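Local atomic coordinates of increased recombination centers protein 6 (Saccharomyces cerevisiae, PDB entry 3UC9), a protein that serves as a clathrin coat accessory factor related to small G proteins and is involved in gross chromosomal rearrangements and telomere healing. Residues N28-N39 with H73-I84. Residues are numbered along the deposited sequence; the frame is centred on the assembly and turned at random.
Unlike the reference sequence in segment 73-84: Asp-83 (reference Glu).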
ATOM      1  N   ASN A  28     -12.892  -0.972   2.953  1.00 15.65           N
ATOM      2  CA  ASN A  28     -12.311   0.173   3.639  1.00 15.82           C
ATOM      3  C   ASN A  28     -11.141  -0.167   4.552  1.00 15.23           C
ATOM      4  O   ASN A  28     -10.871   0.563   5.518  1.00 16.09           O
ATOM      5  CB  ASN A  28     -13.383   0.938   4.427  1.00 18.50           C
ATOM      6  CG  ASN A  28     -13.865   0.193   5.646  1.00 20.67           C
ATOM      7  OD1 ASN A  28     -13.856  -1.045   5.685  1.00 19.77           O
ATOM      8  ND2 ASN A  28     -14.303   0.948   6.660  1.00 26.64           N
ATOM      9  N   LYS A  29     -10.424  -1.240   4.230  1.00 14.15           N
ATOM     10  CA  LYS A  29      -9.245  -1.600   4.995  1.00 13.78           C
ATOM     11  C   LYS A  29      -7.993  -1.186   4.218  1.00 14.50           C
ATOM     12  O   LYS A  29      -7.915  -1.331   2.990  1.00 12.53           O
ATOM     13  CB  LYS A  29      -9.211  -3.094   5.310  1.00 15.00           C
ATOM     14  CG  LYS A  29     -10.530  -3.730   5.726  1.00 17.44           C
ATOM     15  CD  LYS A  29     -11.247  -2.994   6.844  1.00 18.21           C
ATOM     16  CE  LYS A  29     -12.579  -3.646   7.192  1.00 20.16           C
ATOM     17  NZ  LYS A  29     -13.488  -2.751   7.980  1.00 20.69           N
ATOM     18  N   ILE A  30      -7.022  -0.643   4.938  1.00 14.42           N
ATOM     19  CA  ILE A  30      -5.695  -0.417   4.382  1.00 13.24           C
ATOM     20  C   ILE A  30      -4.697  -1.200   5.229  1.00 14.19           C
ATOM     21  O   ILE A  30      -4.613  -1.010   6.443  1.00 13.74           O
ATOM     22  CB  ILE A  30      -5.324   1.072   4.334  1.00 14.90           C
ATOM     23  CG1 ILE A  30      -6.210   1.800   3.318  1.00 14.69           C
ATOM     24  CG2 ILE A  30      -3.832   1.240   3.940  1.00 13.40           C
ATOM     25  CD1 ILE A  30      -5.897   3.287   3.190  1.00 15.83           C
ATOM     26  N   LEU A  31      -3.976  -2.118   4.588  1.00 13.31           N
ATOM     27  CA  LEU A  31      -2.957  -2.919   5.258  1.00 15.97           C
ATOM     28  C   LEU A  31      -1.591  -2.289   5.006  1.00 16.47           C
ATOM     29  O   LEU A  31      -1.230  -2.010   3.864  1.00 17.56           O
ATOM     30  CB  LEU A  31      -2.989  -4.361   4.748  1.00 16.32           C
ATOM     31  CG  LEU A  31      -2.072  -5.453   5.315  1.00 20.62           C
ATOM     32  CD1 LEU A  31      -1.536  -5.136   6.683  1.00 27.96           C
ATOM     33  CD2 LEU A  31      -2.863  -6.762   5.357  1.00 29.83           C
ATOM     34  N   VAL A  32      -0.849  -2.054   6.083  1.00 15.87           N
ATOM     35  CA  VAL A  32       0.532  -1.600   5.984  1.00 15.25           C
ATOM     36  C   VAL A  32       1.415  -2.711   6.563  1.00 16.89           C
ATOM     37  O   VAL A  32       1.294  -3.067   7.730  1.00 17.48           O
ATOM     38  CB  VAL A  32       0.768  -0.276   6.711  1.00 16.00           C
ATOM     39  CG1 VAL A  32       2.205   0.200   6.470  1.00 17.63           C
ATOM     40  CG2 VAL A  32      -0.250   0.792   6.249  1.00 15.12           C
ATOM     41  N   LEU A  33       2.278  -3.254   5.714  1.00 15.27           N
ATOM     42  CA  LEU A  33       3.101  -4.417   6.012  1.00 17.18           C
ATOM     43  C   LEU A  33       4.580  -4.058   5.839  1.00 17.39           C
ATOM     44  O   LEU A  33       4.933  -3.272   4.952  1.00 18.38           O
ATOM     45  CB  LEU A  33       2.739  -5.547   5.047  1.00 17.91           C
ATOM     46  CG  LEU A  33       3.543  -6.851   5.089  1.00 20.96           C
ATOM     47  CD1 LEU A  33       3.192  -7.636   6.344  1.00 21.65           C
ATOM     48  CD2 LEU A  33       3.319  -7.699   3.825  1.00 23.15           C
ATOM     49  N   SER A  34       5.434  -4.624   6.691  1.00 16.80           N
ATOM     50  CA  SER A  34       6.881  -4.604   6.461  1.00 17.25           C
ATOM     51  C   SER A  34       7.489  -5.930   6.864  1.00 17.79           C
ATOM     52  O   SER A  34       6.934  -6.639   7.701  1.00 18.38           O
ATOM     53  CB  SER A  34       7.545  -3.476   7.246  1.00 19.40           C
ATOM     54  OG  SER A  34       7.484  -3.701   8.647  1.00 19.36           O
ATOM     55  N   ASP A  35       8.621  -6.284   6.260  1.00 16.85           N
ATOM     56  CA  ASP A  35       9.444  -7.334   6.848  1.00 18.70           C
ATOM     57  C   ASP A  35      10.101  -6.780   8.122  1.00 18.86           C
ATOM     58  O   ASP A  35      10.271  -5.549   8.272  1.00 18.13           O
ATOM     59  CB  ASP A  35      10.461  -7.956   5.867  1.00 19.10           C
ATOM     60  CG  ASP A  35      11.250  -6.931   5.069  1.00 21.44           C
ATOM     61  OD1 ASP A  35      10.641  -6.001   4.505  1.00 24.21           O
ATOM     62  OD2 ASP A  35      12.486  -7.089   4.966  1.00 23.18           O
ATOM     63  N   HIS A  36      10.464  -7.686   9.024  1.00 18.31           N
ATOM     64  CA  HIS A  36      10.857  -7.331  10.397  1.00 20.26           C
ATOM     65  C   HIS A  36      11.905  -6.231  10.532  1.00 20.50           C
ATOM     66  O   HIS A  36      11.760  -5.371  11.397  1.00 19.58           O
ATOM     67  CB  HIS A  36      11.322  -8.561  11.184  1.00 21.79           C
ATOM     68  CG  HIS A  36      10.206  -9.432  11.669  1.00 26.72           C
ATOM     69  ND1 HIS A  36       9.012  -8.927  12.136  1.00 31.88           N
ATOM     70  CD2 HIS A  36      10.119 -10.778  11.793  1.00 33.93           C
ATOM     71  CE1 HIS A  36       8.225  -9.926  12.496  1.00 38.84           C
ATOM     72  NE2 HIS A  36       8.872 -11.061  12.296  1.00 34.65           N
ATOM     73  N   PRO A  37      12.965  -6.250   9.695  1.00 18.99           N
ATOM     74  CA  PRO A  37      13.980  -5.213   9.854  1.00 19.83           C
ATOM     75  C   PRO A  37      13.480  -3.793   9.642  1.00 18.47           C
ATOM     76  O   PRO A  37      14.114  -2.860  10.122  1.00 20.78           O
ATOM     77  CB  PRO A  37      15.030  -5.566   8.787  1.00 21.22           C
ATOM     78  CG  PRO A  37      14.852  -7.023   8.540  1.00 21.42           C
ATOM     79  CD  PRO A  37      13.383  -7.290   8.738  1.00 20.00           C
ATOM     80  N   HIS A  38      12.363  -3.621   8.929  1.00 17.83           N
ATOM     81  CA  HIS A  38      11.840  -2.282   8.641  1.00 16.76           C
ATOM     82  C   HIS A  38      10.613  -1.907   9.467  1.00 17.05           C
ATOM     83  O   HIS A  38       9.893  -0.980   9.113  1.00 16.01           O
ATOM     84  CB  HIS A  38      11.563  -2.151   7.142  1.00 17.72           C
ATOM     85  CG  HIS A  38      12.694  -2.644   6.301  1.00 16.14           C
ATOM     86  ND1 HIS A  38      13.934  -2.040   6.294  1.00 20.91           N
ATOM     87  CD2 HIS A  38      12.795  -3.726   5.497  1.00 18.78           C
ATOM     88  CE1 HIS A  38      14.741  -2.717   5.493  1.00 21.40           C
ATOM     89  NE2 HIS A  38      14.074  -3.751   5.004  1.00 17.98           N
ATOM     90  N   ASN A  39      10.382  -2.608  10.581  1.00 17.12           N
ATOM     91  CA  ASN A  39       9.211  -2.327  11.411  1.00 17.29           C
ATOM     92  C   ASN A  39       9.214  -0.905  11.942  1.00 17.97           C
ATOM     93  O   ASN A  39       8.164  -0.255  11.961  1.00 19.58           O
ATOM     94  CB  ASN A  39       9.076  -3.320  12.582  1.00 17.20           C
ATOM     95  CG  ASN A  39       8.627  -4.702  12.127  1.00 18.06           C
ATOM     96  OD1 ASN A  39       8.057  -4.846  11.044  1.00 17.71           O
ATOM     97  ND2 ASN A  39       8.874  -5.719  12.948  1.00 18.05           N
ATOM     98  N   HIS A  73     -14.240   6.959   6.053  1.00 21.82           N
ATOM     99  CA  HIS A  73     -13.717   6.308   7.243  1.00 22.70           C
ATOM    100  C   HIS A  73     -13.135   4.955   6.863  1.00 21.59           C
ATOM    101  O   HIS A  73     -13.768   4.198   6.119  1.00 21.63           O
ATOM    102  CB  HIS A  73     -14.818   6.157   8.294  1.00 24.55           C
ATOM    103  CG  HIS A  73     -15.281   7.467   8.858  1.00 30.78           C
ATOM    104  ND1 HIS A  73     -14.884   7.927  10.096  1.00 37.83           N
ATOM    105  CD2 HIS A  73     -16.085   8.426   8.341  1.00 36.09           C
ATOM    106  CE1 HIS A  73     -15.430   9.109  10.320  1.00 37.84           C
ATOM    107  NE2 HIS A  73     -16.164   9.435   9.271  1.00 36.62           N
ATOM    108  N   PHE A  74     -11.931   4.664   7.361  1.00 20.78           N
ATOM    109  CA  PHE A  74     -11.234   3.415   7.023  1.00 19.50           C
ATOM    110  C   PHE A  74     -10.564   2.795   8.257  1.00 20.24           C
ATOM    111  O   PHE A  74     -10.379   3.458   9.289  1.00 21.01           O
ATOM    112  CB  PHE A  74     -10.204   3.645   5.902  1.00 18.89           C
ATOM    113  CG  PHE A  74      -8.973   4.390   6.343  1.00 20.26           C
ATOM    114  CD1 PHE A  74      -7.792   3.716   6.592  1.00 19.19           C
ATOM    115  CD2 PHE A  74      -9.007   5.765   6.525  1.00 17.43           C
ATOM    116  CE1 PHE A  74      -6.663   4.398   7.004  1.00 21.51           C
ATOM    117  CE2 PHE A  74      -7.897   6.443   6.949  1.00 22.29           C
ATOM    118  CZ  PHE A  74      -6.718   5.760   7.188  1.00 23.58           C
ATOM    119  N   ASP A  75     -10.219   1.516   8.134  1.00 18.71           N
ATOM    120  CA  ASP A  75      -9.508   0.779   9.169  1.00 18.57           C
ATOM    121  C   ASP A  75      -8.070   0.523   8.698  1.00 18.50           C
ATOM    122  O   ASP A  75      -7.851   0.140   7.555  1.00 17.85           O
ATOM    123  CB  ASP A  75     -10.198  -0.554   9.432  1.00 20.19           C
ATOM    124  CG  ASP A  75     -11.576  -0.407  10.061  1.00 23.00           C
ATOM    125  OD1 ASP A  75     -11.926   0.695  10.544  1.00 20.80           O
ATOM    126  OD2 ASP A  75     -12.312  -1.423  10.090  1.00 24.26           O
ATOM    127  N   LEU A  76      -7.114   0.721   9.599  1.00 18.70           N
ATOM    128  CA  LEU A  76      -5.716   0.462   9.346  1.00 19.37           C
ATOM    129  C   LEU A  76      -5.360  -0.880   9.981  1.00 19.50           C
ATOM    130  O   LEU A  76      -5.572  -1.088  11.182  1.00 21.43           O
ATOM    131  CB  LEU A  76      -4.870   1.593   9.941  1.00 19.70           C
ATOM    132  CG  LEU A  76      -3.404   1.742   9.564  1.00 26.22           C
ATOM    133  CD1 LEU A  76      -3.265   2.107   8.087  1.00 26.83           C
ATOM    134  CD2 LEU A  76      -2.761   2.805  10.429  1.00 29.09           C
ATOM    135  N   TYR A  77      -4.865  -1.795   9.157  1.00 17.90           N
ATOM    136  CA  TYR A  77      -4.313  -3.060   9.621  1.00 19.61           C
ATOM    137  C   TYR A  77      -2.792  -2.990   9.508  1.00 19.20           C
ATOM    138  O   TYR A  77      -2.248  -2.796   8.416  1.00 21.14           O
ATOM    139  CB  TYR A  77      -4.826  -4.220   8.763  1.00 19.98           C
ATOM    140  CG  TYR A  77      -6.318  -4.516   8.821  1.00 21.71           C
ATOM    141  CD1 TYR A  77      -7.162  -3.927   9.766  1.00 22.82           C
ATOM    142  CD2 TYR A  77      -6.876  -5.447   7.948  1.00 23.68           C
ATOM    143  CE1 TYR A  77      -8.524  -4.233   9.800  1.00 21.40           C
ATOM    144  CE2 TYR A  77      -8.227  -5.768   7.992  1.00 22.25           C
ATOM    145  CZ  TYR A  77      -9.043  -5.167   8.915  1.00 26.04           C
ATOM    146  OH  TYR A  77     -10.380  -5.506   8.947  1.00 24.24           O
ATOM    147  N   ILE A  78      -2.100  -3.122  10.631  1.00 18.73           N
ATOM    148  CA  ILE A  78      -0.644  -3.049  10.659  1.00 18.88           C
ATOM    149  C   ILE A  78      -0.127  -4.459  10.924  1.00 20.00           C
ATOM    150  O   ILE A  78      -0.550  -5.111  11.884  1.00 20.52           O
ATOM    151  CB  ILE A  78      -0.143  -2.083  11.735  1.00 19.81           C
ATOM    152  CG1 ILE A  78      -0.793  -0.703  11.560  1.00 22.45           C
ATOM    153  CG2 ILE A  78       1.392  -1.967  11.678  1.00 22.44           C
ATOM    154  CD1 ILE A  78      -0.748   0.147  12.801  1.00 27.05           C
ATOM    155  N   ASP A  79       0.742  -4.946  10.045  1.00 19.23           N
ATOM    156  CA  ASP A  79       1.264  -6.297  10.159  1.00 20.51           C
ATOM    157  C   ASP A  79       2.767  -6.302   9.877  1.00 19.95           C
ATOM    158  O   ASP A  79       3.339  -5.318   9.375  1.00 17.60           O
ATOM    159  CB  ASP A  79       0.542  -7.240   9.189  1.00 21.52           C
ATOM    160  CG  ASP A  79       0.532  -8.700   9.649  1.00 25.10           C
ATOM    161  OD1 ASP A  79       1.119  -9.042  10.701  1.00 25.04           O
ATOM    162  OD2 ASP A  79      -0.074  -9.528   8.931  1.00 33.64           O
ATOM    163  N   SER A  80       3.388  -7.418  10.235  1.00 20.08           N
ATOM    164  CA  SER A  80       4.812  -7.634  10.033  1.00 21.04           C
ATOM    165  C   SER A  80       5.025  -9.079   9.641  1.00 21.97           C
ATOM    166  O   SER A  80       4.184  -9.939   9.917  1.00 21.15           O
ATOM    167  CB  SER A  80       5.580  -7.341  11.321  1.00 23.02           C
ATOM    168  OG  SER A  80       6.976  -7.339  11.099  1.00 29.14           O
ATOM    169  N   CYS A  81       6.160  -9.352   9.020  1.00 20.69           N
ATOM    170  CA  CYS A  81       6.502 -10.720   8.657  1.00 22.78           C
ATOM    171  C   CYS A  81       8.001 -10.906   8.643  1.00 22.12           C
ATOM    172  O   CYS A  81       8.742  -9.957   8.424  1.00 21.63           O
ATOM    173  CB  CYS A  81       5.905 -11.076   7.289  1.00 22.80           C
ATOM    174  SG  CYS A  81       6.488 -10.091   5.896  1.00 23.41           S
ATOM    175  N   LYS A  82       8.454 -12.133   8.894  1.00 23.90           N
ATOM    176  CA  LYS A  82       9.879 -12.445   8.773  1.00 26.06           C
ATOM    177  C   LYS A  82      10.289 -12.532   7.307  1.00 26.15           C
ATOM    178  O   LYS A  82      11.374 -12.075   6.936  1.00 25.80           O
ATOM    179  CB  LYS A  82      10.231 -13.754   9.485  1.00 27.35           C
ATOM    180  CG  LYS A  82      11.732 -14.050   9.512  1.00 31.31           C
ATOM    181  CD  LYS A  82      12.030 -15.439  10.073  1.00 38.26           C
ATOM    182  CE  LYS A  82      13.366 -16.000   9.569  1.00 41.19           C
ATOM    183  NZ  LYS A  82      14.529 -15.131   9.894  1.00 39.57           N
ATOM    184  N   ASP A  83       9.420 -13.128   6.491  1.00 26.47           N
ATOM    185  CA  ASP A  83       9.684 -13.352   5.067  1.00 27.07           C
ATOM    186  C   ASP A  83       8.443 -12.974   4.253  1.00 25.00           C
ATOM    187  O   ASP A  83       7.364 -13.541   4.459  1.00 22.91           O
ATOM    188  CB  ASP A  83      10.013 -14.829   4.821  1.00 29.26           C
ATOM    189  CG  ASP A  83      11.265 -15.287   5.551  1.00 34.96           C
ATOM    190  OD1 ASP A  83      12.377 -14.847   5.175  1.00 41.83           O
ATOM    191  OD2 ASP A  83      11.133 -16.094   6.498  1.00 41.08           O
ATOM    192  N   ILE A  84       8.592 -12.024   3.333  1.00 23.48           N
ATOM    193  CA  ILE A  84       7.458 -11.566   2.520  1.00 22.75           C
ATOM    194  C   ILE A  84       6.760 -12.721   1.788  1.00 21.83           C
ATOM    195  O   ILE A  84       5.537 -12.836   1.850  1.00 20.60           O
ATOM    196  CB  ILE A  84       7.870 -10.470   1.491  1.00 22.68           C
ATOM    197  CG1 ILE A  84       8.379  -9.206   2.196  1.00 27.85           C
ATOM    198  CG2 ILE A  84       6.714 -10.138   0.565  1.00 21.75           C
ATOM    199  CD1 ILE A  84       7.411  -8.584   3.148  1.00 34.06           C
TER
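Lys-29 lies obliquely across Tyr-77 and ends on Asp-75. Lys-29 CB sits over a face of the Tyr-77 ring, 4.2 Å from the centroid and 24° off the ring normal, a CH-pi contact displaced toward the rim. CG continues over CZ, and CD touches both Tyr-77 OH and Asp-75 CB. Lys-29 CE is 3.4 Å from Tyr-77 OH. The bend at CB-CG (chi2 -51°) turns the otherwise extended chain alongside Asp-75, where Lys-29 NZ forms a salt bridge to Asp-75 OD2 at 2.8 Å, met from above the carboxylate plane. NZ also donates to Asn-28 OD1, while Asp-75 OD1 accepts from the backbone N of Asp-62, so the carboxylate is held at both oxygens.

Beneath these groups strands 29-35 and 73-81 run parallel, 21° apart. Ile-30 N donates to Asp-75 O (2.9 Å) and Val-32 N to Tyr-77 O (2.8 Å). On the face bearing Ile-30, Val-32 CG2 meets Leu-76 CD1 at 3.8 Å, and helix 39-50 covers Val-32 and Leu-76. Near the C-terminal end of the pair, Ser-80 OG donates to Asn-39 OD1 (2.7 Å) in the carbonyl plane, on a lone pair, and weakly accepts from His-36 ND1.

Backbone bonds thus join neighbouring strands of the Rossmann-like sheet. At one end the Lys-29/Asp-75 pair adds a charge interaction to that pairing; at the other the Ser-80 hydroxyl fastens the turn and helix start that follow strand 29-35.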